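Local atomic coordinates of putative aminopeptidase (Leishmania major, PDB entry 5NTH), a protein that probably removes amino acids from the N-termini of peptides as a manganese-dependent leucyl aminopeptidase of the M17 family. Residues A326-A331 / I414-L419; A514-N519 / T524-T529; V296-V301 / D388-I393. All coordinates share one frame; numbering follows the deposited sequence.

Interaction 1: A326-A331 / I414-L419; sequences AGVFCA and IDMATL. With BB2 (actinonin), chain E.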
loop_
_atom_site.group_PDB
_atom_site.type_symbol
_atom_site.label_atom_id
_atom_site.label_comp_id
_atom_site.label_asym_id
_atom_site.label_seq_id
_atom_site.Cartn_x
_atom_site.Cartn_y
_atom_site.Cartn_z
ATOM N N ALA A 326 11.621 -31.654 6.488
ATOM C CA ALA A 326 11.197 -32.938 5.970
ATOM C C ALA A 326 12.156 -33.506 4.922
ATOM O O ALA A 326 12.397 -34.705 4.933
ATOM C CB ALA A 326 9.773 -32.879 5.424
ATOM N N GLY A 327 12.679 -32.656 4.035
ATOM C CA GLY A 327 13.727 -33.040 3.097
ATOM C C GLY A 327 14.862 -33.814 3.772
ATOM O O GLY A 327 15.093 -34.982 3.441
ATOM N N VAL A 328 15.520 -33.188 4.759
ATOM C CA VAL A 328 16.594 -33.859 5.502
ATOM C C VAL A 328 16.115 -35.023 6.383
ATOM O O VAL A 328 16.845 -35.966 6.558
ATOM C CB VAL A 328 17.455 -32.902 6.371
ATOM C CG1 VAL A 328 18.047 -31.773 5.542
ATOM C CG2 VAL A 328 16.665 -32.362 7.551
ATOM N N PHE A 329 14.936 -34.942 6.982
ATOM C CA PHE A 329 14.417 -36.063 7.778
ATOM C C PHE A 329 14.246 -37.300 6.909
ATOM O O PHE A 329 14.706 -38.377 7.270
ATOM C CB PHE A 329 13.065 -35.725 8.362
ATOM C CG PHE A 329 12.394 -36.864 9.099
ATOM C CD1 PHE A 329 12.986 -37.454 10.199
ATOM C CD2 PHE A 329 11.100 -37.284 8.740
ATOM C CE1 PHE A 329 12.316 -38.458 10.905
ATOM C CE2 PHE A 329 10.433 -38.302 9.432
ATOM C CZ PHE A 329 11.046 -38.885 10.522
ATOM N N CYS A 330 13.568 -37.147 5.779
ATOM C CA CYS A 330 13.314 -38.267 4.893
ATOM C C CYS A 330 14.581 -38.716 4.147
ATOM O O CYS A 330 14.691 -39.880 3.816
ATOM C CB CYS A 330 12.218 -37.942 3.876
ATOM S SG CYS A 330 10.606 -37.598 4.573
ATOM N N ALA A 331 15.512 -37.814 3.857
ATOM C CA ALA A 331 16.846 -38.218 3.397
ATOM C C ALA A 331 17.552 -39.090 4.428
ATOM O O ALA A 331 18.074 -40.161 4.082
ATOM C CB ALA A 331 17.706 -37.034 3.059
ATOM N N ILE A 414 25.010 -29.802 6.903
ATOM C CA ILE A 414 24.055 -29.447 5.871
ATOM C C ILE A 414 22.823 -28.823 6.489
ATOM O O ILE A 414 22.083 -29.494 7.212
ATOM C CB ILE A 414 23.587 -30.658 5.062
ATOM C CG1 ILE A 414 24.793 -31.416 4.523
ATOM C CG2 ILE A 414 22.678 -30.189 3.934
ATOM C CD1 ILE A 414 24.408 -32.636 3.719
ATOM N N ASP A 415 22.593 -27.559 6.142
ATOM C CA ASP A 415 21.474 -26.780 6.665
ATOM C C ASP A 415 20.456 -26.637 5.553
ATOM O O ASP A 415 20.780 -26.202 4.442
ATOM C CB ASP A 415 21.983 -25.404 7.131
ATOM C CG ASP A 415 21.004 -24.670 8.053
ATOM O OD1 ASP A 415 20.588 -25.257 9.074
ATOM O OD2 ASP A 415 20.678 -23.487 7.778
ATOM N N MET A 416 19.224 -27.025 5.831
ATOM C CA MET A 416 18.193 -26.978 4.796
ATOM C C MET A 416 16.950 -26.357 5.344
ATOM O O MET A 416 16.457 -26.782 6.379
ATOM C CB MET A 416 17.883 -28.364 4.234
ATOM C CG MET A 416 16.999 -28.322 3.008
ATOM S SD MET A 416 16.558 -29.957 2.412
ATOM C CE MET A 416 18.067 -30.479 1.625
ATOM N N ALA A 417 16.434 -25.370 4.613
ATOM C CA ALA A 417 15.378 -24.515 5.116
ATOM C C ALA A 417 14.634 -23.799 3.992
ATOM O O ALA A 417 15.249 -23.408 3.003
ATOM C CB ALA A 417 15.990 -23.514 6.050
ATOM N N THR A 418 13.310 -23.673 4.133
ATOM C CA THR A 418 12.487 -22.768 3.300
ATOM C C THR A 418 12.639 -21.383 3.917
ATOM O O THR A 418 11.832 -20.956 4.734
ATOM C CB THR A 418 10.987 -23.153 3.310
ATOM O OG1 THR A 418 10.554 -23.313 4.659
ATOM C CG2 THR A 418 10.740 -24.463 2.596
ATOM N N LEU A 419 13.703 -20.695 3.585
ATOM C CA LEU A 419 14.115 -19.654 4.479
ATOM C C LEU A 419 13.559 -18.296 4.103
ATOM O O LEU A 419 13.052 -17.611 4.980
ATOM C CB LEU A 419 15.632 -19.619 4.643
ATOM C CG LEU A 419 16.025 -18.887 5.932
ATOM C CD1 LEU A 419 15.497 -19.572 7.190
ATOM C CD2 LEU A 419 17.531 -18.761 6.037
HETATM C C5 BB2 E . 10.405 -15.244 4.539
HETATM C C3 BB2 E . 9.988 -15.873 5.834
HETATM O O4 BB2 E . 8.951 -15.509 6.313
HETATM N N1 BB2 E . 10.709 -16.827 6.407
HETATM O O2 BB2 E . 10.251 -17.417 7.607
HETATM C C6 BB2 E . 10.680 -13.762 4.760
HETATM C C12 BB2 E . 10.485 -13.064 3.452
HETATM O O13 BB2 E . 11.415 -13.017 2.695
HETATM C C7 BB2 E . 12.099 -13.585 5.314
HETATM C C8 BB2 E . 12.528 -12.131 5.490
HETATM C C9 BB2 E . 11.756 -11.435 6.600
HETATM C C10 BB2 E . 11.121 -10.145 6.110
HETATM C C11 BB2 E . 12.163 -9.057 5.919
HETATM N N14 BB2 E . 9.300 -12.546 3.157
HETATM C C15 BB2 E . 9.058 -11.893 1.874
HETATM C C16 BB2 E . 7.639 -12.195 1.336
HETATM C C18 BB2 E . 6.988 -11.053 0.540
HETATM C C17 BB2 E . 7.651 -13.482 0.488
HETATM C C19 BB2 E . 9.449 -10.439 1.981
HETATM O O20 BB2 E . 10.526 -10.147 1.500
HETATM N N21 BB2 E . 8.670 -9.504 2.569
HETATM C C22 BB2 E . 8.770 -8.093 2.171
HETATM C C23 BB2 E . 7.641 -9.630 3.613
HETATM C C24 BB2 E . 6.765 -8.379 3.533
HETATM C C25 BB2 E . 7.414 -7.456 2.519
HETATM C C26 BB2 E . 9.903 -7.470 3.001
HETATM O O27 BB2 E . 11.186 -8.001 2.640
#
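Gly327 presents its backbone to Met416: the sulfur SD lies 4.2 Å from Gly327 CA, and the lack of a side chain lets helix and strand come close here. One residue on, Val328 carries most of the helix side of the contact. With Val328 CG1 beside the backbone N (chi1 -56°), this methyl points at the strand and touches Met416 three times: CG1 is 3.7 Å from CB, 3.9 Å from SD and 4.1 Å from CE. The methionine chain runs out extended as far as its sulfur and then bends there (chi3 -76°), bringing CE back against the same methyl. Val328 and Met416 thus lie alongside each other, running opposite ways, in a purely apolar, fully buried packing of helix on sheet. Beyond the strand, the chain passes through an inverse gamma turn centred on Thr418, and the carbonyl O of Leu419 takes a nearly straight bond from N1 of the actinonin hydroxamate, 2.9 Å long with an N-H...O angle of 171°. The end of the strand holding Met416 thus leads, by way of this turn, to the inhibitor pocket. Strand 412-417 pairs with 291-300 on one side and 508-512 on the other. Helix 323-341 covers one face of this sheet, helix 203-221 packs on helix 323-341 through Cys216 against Ala326 and Cys330, and helix 528-536 reaches that helix and the strand through Val528 and Val531.

Interaction 2: A514-N519 / T524-T529; sequences AYPTSN and TGYGVT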
loop_
_atom_site.group_PDB
_atom_site.type_symbol
_atom_site.label_atom_id
_atom_site.label_comp_id
_atom_site.label_asym_id
_atom_site.label_seq_id
_atom_site.Cartn_x
_atom_site.Cartn_y
_atom_site.Cartn_z
ATOM N N ALA A 514 13.079 -22.348 -0.443
ATOM C CA ALA A 514 11.731 -21.852 -0.186
ATOM C C ALA A 514 10.733 -22.104 -1.349
ATOM O O ALA A 514 9.675 -22.666 -1.119
ATOM C CB ALA A 514 11.785 -20.384 0.179
ATOM N N TYR A 515 11.087 -21.710 -2.571
ATOM C CA TYR A 515 10.246 -21.930 -3.755
ATOM C C TYR A 515 10.283 -23.362 -4.360
ATOM O O TYR A 515 9.246 -23.886 -4.718
ATOM C CB TYR A 515 10.488 -20.834 -4.815
ATOM C CG TYR A 515 9.967 -19.529 -4.293
ATOM C CD1 TYR A 515 10.722 -18.757 -3.398
ATOM C CD2 TYR A 515 8.673 -19.115 -4.574
ATOM C CE1 TYR A 515 10.206 -17.598 -2.846
ATOM C CE2 TYR A 515 8.158 -17.948 -4.019
ATOM C CZ TYR A 515 8.925 -17.194 -3.154
ATOM O OH TYR A 515 8.407 -16.032 -2.616
ATOM N N PRO A 516 11.457 -24.011 -4.444
ATOM C CA PRO A 516 11.482 -25.385 -5.025
ATOM C C PRO A 516 10.714 -26.474 -4.231
ATOM O O PRO A 516 10.395 -27.537 -4.778
ATOM C CB PRO A 516 12.978 -25.717 -5.088
ATOM C CG PRO A 516 13.694 -24.423 -4.912
ATOM C CD PRO A 516 12.805 -23.526 -4.113
ATOM N N THR A 517 10.405 -26.178 -2.970
ATOM C CA THR A 517 9.728 -27.095 -2.097
ATOM C C THR A 517 8.277 -27.352 -2.495
ATOM O O THR A 517 7.671 -28.278 -1.993
ATOM C CB THR A 517 9.727 -26.562 -0.652
ATOM O OG1 THR A 517 9.721 -27.643 0.269
ATOM C CG2 THR A 517 8.483 -25.662 -0.351
ATOM N N SER A 518 7.707 -26.490 -3.321
ATOM C CA SER A 518 6.334 -26.644 -3.751
ATOM C C SER A 518 6.101 -26.022 -5.088
ATOM O O SER A 518 6.849 -25.181 -5.536
ATOM C CB SER A 518 5.334 -26.022 -2.766
ATOM O OG SER A 518 5.129 -24.639 -3.009
ATOM N N ASN A 519 5.025 -26.468 -5.710
ATOM C CA ASN A 519 4.554 -25.932 -6.958
ATOM C C ASN A 519 3.002 -25.959 -6.979
ATOM O O ASN A 519 2.371 -26.134 -5.938
ATOM C CB ASN A 519 5.187 -26.732 -8.082
ATOM C CG ASN A 519 4.718 -28.179 -8.114
ATOM O OD1 ASN A 519 3.565 -28.504 -7.805
ATOM N ND2 ASN A 519 5.600 -29.045 -8.499
ATOM N N THR A 524 6.884 -30.789 -3.396
ATOM C CA THR A 524 7.705 -31.466 -4.391
ATOM C C THR A 524 8.564 -32.587 -3.847
ATOM O O THR A 524 9.058 -33.395 -4.616
ATOM C CB THR A 524 8.635 -30.500 -5.149
ATOM O OG1 THR A 524 9.568 -29.895 -4.249
ATOM C CG2 THR A 524 7.818 -29.439 -5.859
ATOM N N GLY A 525 8.756 -32.635 -2.538
ATOM C CA GLY A 525 9.697 -33.575 -1.926
ATOM C C GLY A 525 11.156 -33.127 -2.015
ATOM O O GLY A 525 12.062 -33.865 -1.602
ATOM N N TYR A 526 11.390 -31.922 -2.548
ATOM C CA TYR A 526 12.733 -31.398 -2.724
ATOM C C TYR A 526 13.571 -31.568 -1.475
ATOM O O TYR A 526 13.112 -31.266 -0.381
ATOM C CB TYR A 526 12.698 -29.925 -3.044
ATOM C CG TYR A 526 14.045 -29.357 -3.382
ATOM C CD1 TYR A 526 15.057 -29.219 -2.410
ATOM C CD2 TYR A 526 14.327 -28.949 -4.662
ATOM C CE1 TYR A 526 16.302 -28.696 -2.724
ATOM C CE2 TYR A 526 15.562 -28.409 -4.970
ATOM C CZ TYR A 526 16.536 -28.283 -3.996
ATOM O OH TYR A 526 17.752 -27.788 -4.359
ATOM N N GLY A 527 14.812 -32.013 -1.677
ATOM C CA GLY A 527 15.788 -32.138 -0.627
ATOM C C GLY A 527 16.206 -33.567 -0.416
ATOM O O GLY A 527 17.363 -33.828 -0.122
ATOM N N VAL A 528 15.260 -34.485 -0.550
ATOM C CA VAL A 528 15.456 -35.890 -0.225
ATOM C C VAL A 528 16.511 -36.530 -1.113
ATOM O O VAL A 528 17.343 -37.317 -0.647
ATOM C CB VAL A 528 14.156 -36.682 -0.438
ATOM C CG1 VAL A 528 14.407 -38.174 -0.279
ATOM C CG2 VAL A 528 13.077 -36.224 0.541
ATOM N N THR A 529 16.441 -36.209 -2.400
ATOM C CA THR A 529 17.304 -36.805 -3.408
ATOM C C THR A 529 18.562 -35.964 -3.630
ATOM O O THR A 529 19.571 -36.470 -4.173
ATOM C CB THR A 529 16.545 -37.001 -4.742
ATOM O OG1 THR A 529 15.284 -37.639 -4.497
ATOM C CG2 THR A 529 17.313 -37.896 -5.691
#
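Thr524 grips two successive carbonyls of the 514-519 turn. Its hydroxyl OG1 donates to Pro516 O at 2.6 Å, lying in the carbonyl plane on a lone pair. Its backbone N donates to Thr517 O at 3.0 Å, and although the N-H points well at the oxygen (163°), the donor stands 51° above the plane of that carbonyl. The same OG1 also accepts from Tyr526 N, 3.2 Å away, closing an ST turn, so a single hydroxyl ties the turn around Pro516 to the start of the next one. The threonine's chi1 of 63° sets OG1 between its own N and carbonyl carbon, from where it reaches both partners, and leaves CG2 beside the backbone N, facing the strand. That methyl packs 3.5 Å from Asn519 ND2 and 3.8 Å from Ser518 CA. On the other flank, the Tyr526 ring lies by the proline: Pro516 CB is 3.5 Å from Tyr526 CD2 and 3.7 Å from CE2. Thr517 joins through its backbone, CA against Tyr526 CB, while its side chain turns off to meet Thr418. Residues 515-518 form a type I turn, and Gly525, between Thr524 and Tyr526, takes a positive phi, which favours glycine. Together these bonds staple the two sides of a tight beta hairpin just beyond its paired strands. Strands 518-519 and 522-523 form that small antiparallel ladder; Gln423 of helix 422-427 touches Pro516, Asp454 accepts from Gly527 N, and Gly527 is at the N-cap position of helix 528-536, whose first residues rest on helix 203-221.

Interaction 3: V296-V301 / D388-I393; sequences VGKGIV and DAEGRI. With MN (manganese (II) ion), chain D; MN (manganese (II) ion), chain C; BB2 (actinonin), chain E; BCT (bicarbonate ion), chain B.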
loop_
_atom_site.group_PDB
_atom_site.type_symbol
_atom_site.label_atom_id
_atom_site.label_comp_id
_atom_site.label_asym_id
_atom_site.label_seq_id
_atom_site.Cartn_x
_atom_site.Cartn_y
_atom_site.Cartn_z
ATOM N N VAL A 296 20.619 -30.454 9.393
ATOM C CA VAL A 296 19.699 -29.605 10.174
ATOM C C VAL A 296 18.657 -28.965 9.276
ATOM O O VAL A 296 18.972 -28.443 8.211
ATOM C CB VAL A 296 20.436 -28.474 10.917
ATOM C CG1 VAL A 296 19.504 -27.736 11.864
ATOM C CG2 VAL A 296 21.613 -29.017 11.710
ATOM N N GLY A 297 17.411 -28.984 9.731
ATOM C CA GLY A 297 16.310 -28.481 8.930
ATOM C C GLY A 297 15.306 -27.652 9.684
ATOM O O GLY A 297 14.989 -27.946 10.850
ATOM N N LYS A 298 14.799 -26.628 8.994
ATOM C CA LYS A 298 13.764 -25.753 9.519
ATOM C C LYS A 298 12.447 -26.515 9.529
ATOM O O LYS A 298 11.900 -26.820 8.468
ATOM C CB LYS A 298 13.668 -24.466 8.670
ATOM C CG LYS A 298 12.549 -23.476 9.033
ATOM C CD LYS A 298 12.633 -22.207 8.186
ATOM C CE LYS A 298 11.273 -21.556 7.946
ATOM N NZ LYS A 298 11.258 -20.081 7.673
ATOM N N GLY A 299 11.970 -26.838 10.730
ATOM C CA GLY A 299 10.652 -27.430 10.944
ATOM C C GLY A 299 9.609 -26.439 11.474
ATOM O O GLY A 299 8.946 -26.694 12.496
ATOM N N ILE A 300 9.435 -25.313 10.792
ATOM C CA ILE A 300 8.392 -24.374 11.188
ATOM C C ILE A 300 7.101 -24.893 10.580
ATOM O O ILE A 300 6.887 -24.801 9.367
ATOM C CB ILE A 300 8.729 -22.926 10.795
ATOM C CG1 ILE A 300 9.915 -22.421 11.630
ATOM C CG2 ILE A 300 7.538 -22.002 10.950
ATOM C CD1 ILE A 300 9.710 -22.353 13.136
ATOM N N VAL A 301 6.269 -25.488 11.434
ATOM C CA VAL A 301 5.068 -26.193 10.967
ATOM C C VAL A 301 4.008 -25.246 10.422
ATOM O O VAL A 301 3.240 -25.597 9.514
ATOM C CB VAL A 301 4.457 -27.111 12.033
ATOM C CG1 VAL A 301 5.444 -28.229 12.345
ATOM C CG2 VAL A 301 4.003 -26.339 13.276
ATOM N N ASP A 388 9.193 -12.324 11.691
ATOM C CA ASP A 388 8.994 -13.223 10.565
ATOM C C ASP A 388 10.274 -13.864 9.992
ATOM O O ASP A 388 10.176 -14.792 9.148
ATOM C CB ASP A 388 8.219 -12.529 9.457
ATOM C CG ASP A 388 7.640 -13.497 8.478
ATOM O OD1 ASP A 388 7.718 -14.759 8.681
ATOM O OD2 ASP A 388 7.144 -12.992 7.463
ATOM N N ALA A 389 11.441 -13.395 10.442
ATOM C CA ALA A 389 12.695 -14.105 10.233
ATOM C C ALA A 389 12.968 -15.005 11.424
ATOM O O ALA A 389 13.896 -14.835 12.185
ATOM C CB ALA A 389 13.832 -13.151 9.980
ATOM N N GLU A 390 12.109 -15.990 11.549
ATOM C CA GLU A 390 12.135 -16.976 12.609
ATOM C C GLU A 390 12.989 -18.217 12.266
ATOM O O GLU A 390 13.381 -18.970 13.147
ATOM C CB GLU A 390 10.682 -17.387 12.881
ATOM C CG GLU A 390 10.079 -18.466 11.956
ATOM C CD GLU A 390 9.941 -18.102 10.463
ATOM O OE1 GLU A 390 9.872 -16.896 10.104
ATOM O OE2 GLU A 390 9.872 -19.043 9.611
ATOM N N GLY A 391 13.218 -18.449 10.974
ATOM C CA GLY A 391 13.948 -19.628 10.498
ATOM C C GLY A 391 15.397 -19.610 10.922
ATOM O O GLY A 391 15.857 -20.531 11.575
ATOM N N ARG A 392 16.106 -18.550 10.535
ATOM C CA ARG A 392 17.404 -18.160 11.088
ATOM C C ARG A 392 17.611 -18.545 12.545
ATOM O O ARG A 392 18.656 -19.070 12.907
ATOM C CB ARG A 392 17.459 -16.630 11.119
ATOM C CG ARG A 392 17.834 -15.960 9.833
ATOM C CD ARG A 392 17.360 -14.538 9.805
ATOM N NE ARG A 392 16.767 -14.376 8.497
ATOM C CZ ARG A 392 17.215 -13.599 7.510
ATOM N NH1 ARG A 392 16.565 -13.617 6.341
ATOM N NH2 ARG A 392 18.272 -12.777 7.662
ATOM N N ILE A 393 16.627 -18.186 13.376
ATOM C CA ILE A 393 16.766 -18.259 14.800
ATOM C C ILE A 393 16.708 -19.664 15.298
ATOM O O ILE A 393 17.578 -20.097 16.023
ATOM C CB ILE A 393 15.704 -17.456 15.522
ATOM C CG1 ILE A 393 15.989 -15.955 15.334
ATOM C CG2 ILE A 393 15.729 -17.806 17.000
ATOM C CD1 ILE A 393 14.921 -15.029 15.873
HETATM MN MN MN D . 9.022 -16.223 8.527
HETATM MN MN MN C . 9.465 -19.200 7.753
HETATM C C5 BB2 E . 10.405 -15.244 4.539
HETATM C C3 BB2 E . 9.988 -15.873 5.834
HETATM O O4 BB2 E . 8.951 -15.509 6.313
HETATM N N1 BB2 E . 10.709 -16.827 6.407
HETATM O O2 BB2 E . 10.251 -17.417 7.607
HETATM C C6 BB2 E . 10.680 -13.762 4.760
HETATM C C12 BB2 E . 10.485 -13.064 3.452
HETATM O O13 BB2 E . 11.415 -13.017 2.695
HETATM C C7 BB2 E . 12.099 -13.585 5.314
HETATM C C8 BB2 E . 12.528 -12.131 5.490
HETATM C C9 BB2 E . 11.756 -11.435 6.600
HETATM C C10 BB2 E . 11.121 -10.145 6.110
HETATM C C11 BB2 E . 12.163 -9.057 5.919
HETATM N N14 BB2 E . 9.300 -12.546 3.157
HETATM C C15 BB2 E . 9.058 -11.893 1.874
HETATM C C16 BB2 E . 7.639 -12.195 1.336
HETATM C C18 BB2 E . 6.988 -11.053 0.540
HETATM C C17 BB2 E . 7.651 -13.482 0.488
HETATM C C19 BB2 E . 9.449 -10.439 1.981
HETATM O O20 BB2 E . 10.526 -10.147 1.500
HETATM N N21 BB2 E . 8.670 -9.504 2.569
HETATM C C22 BB2 E . 8.770 -8.093 2.171
HETATM C C23 BB2 E . 7.641 -9.630 3.613
HETATM C C24 BB2 E . 6.765 -8.379 3.533
HETATM C C25 BB2 E . 7.414 -7.456 2.519
HETATM C C26 BB2 E . 9.903 -7.470 3.001
HETATM O O27 BB2 E . 11.186 -8.001 2.640
HETATM C C BCT B . 14.124 -16.409 8.095
HETATM O O1 BCT B . 14.140 -17.253 8.991
HETATM O O2 BCT B . 15.123 -15.744 7.773
HETATM O O3 BCT B . 12.973 -16.201 7.487
#
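Glu390 and Lys298 meet at a manganese ion. The carboxylate of Glu390 bridges the pair of metals, OE1 binding one ion and OE2 the other, each at 1.9 Å. Lys298 NZ coordinates the second ion at 2.0 Å and so stands 2.6 Å from Glu390 OE2, the two being ligands of one metal. The lysine reaches it in an extended form, roughly perpendicular to the glutamate, which bends at chi2 (-64°). Along the way Lys298 CD passes 3.7 Å from Gly391 CA, where the chain bears no side chain. Ile300 packs against the glutamate chain, its CG1 4.0 Å from Glu390 CG and also near the carboxylate oxygen OE2. Asp388 holds the first manganese through both its backbone O and OD1, Asp303 is a ligand of both ions and Asp321 of the one bound by Lys298, and the hydroxamate of actinonin binds with O2 between the metals and O4 on the first. This is the two-metal centre of M17 aminopeptidases, with Asp388 to Ile393 in the family signature. The bicarbonate near Arg392 is modelled too close to its neighbours for its exact place to be trusted. Strand 291-300 runs between 349-361 and 412-417 in the central sheet, and helix 391-404 lies against it, with Val394 on Ile300 and Leu395 and Val399 on Val296.

In the fold
Interactions 1 and 3 are fully buried and share a sheet: strands 412-417 and 291-300 are neighbours, joined by backbone hydrogen bonds from Met416 N to Val296 O and Val296 N to Ile414 O. Their segments alternate along the chain, and both touch actinonin. Interaction 1 is apolar packing; interaction 3 is built on metal coordination by a carboxylate and a lysine amine. Interaction 2 lies later in the chain and is partly exposed, relying on backbone carbonyls that meet the hydroxyl and backbone N of one threonine. It meets interaction 1 where Met416 CE packs 3.6 Å from Gly527 CA, yet stays about 8 Å from interaction 3 at the nearest atoms.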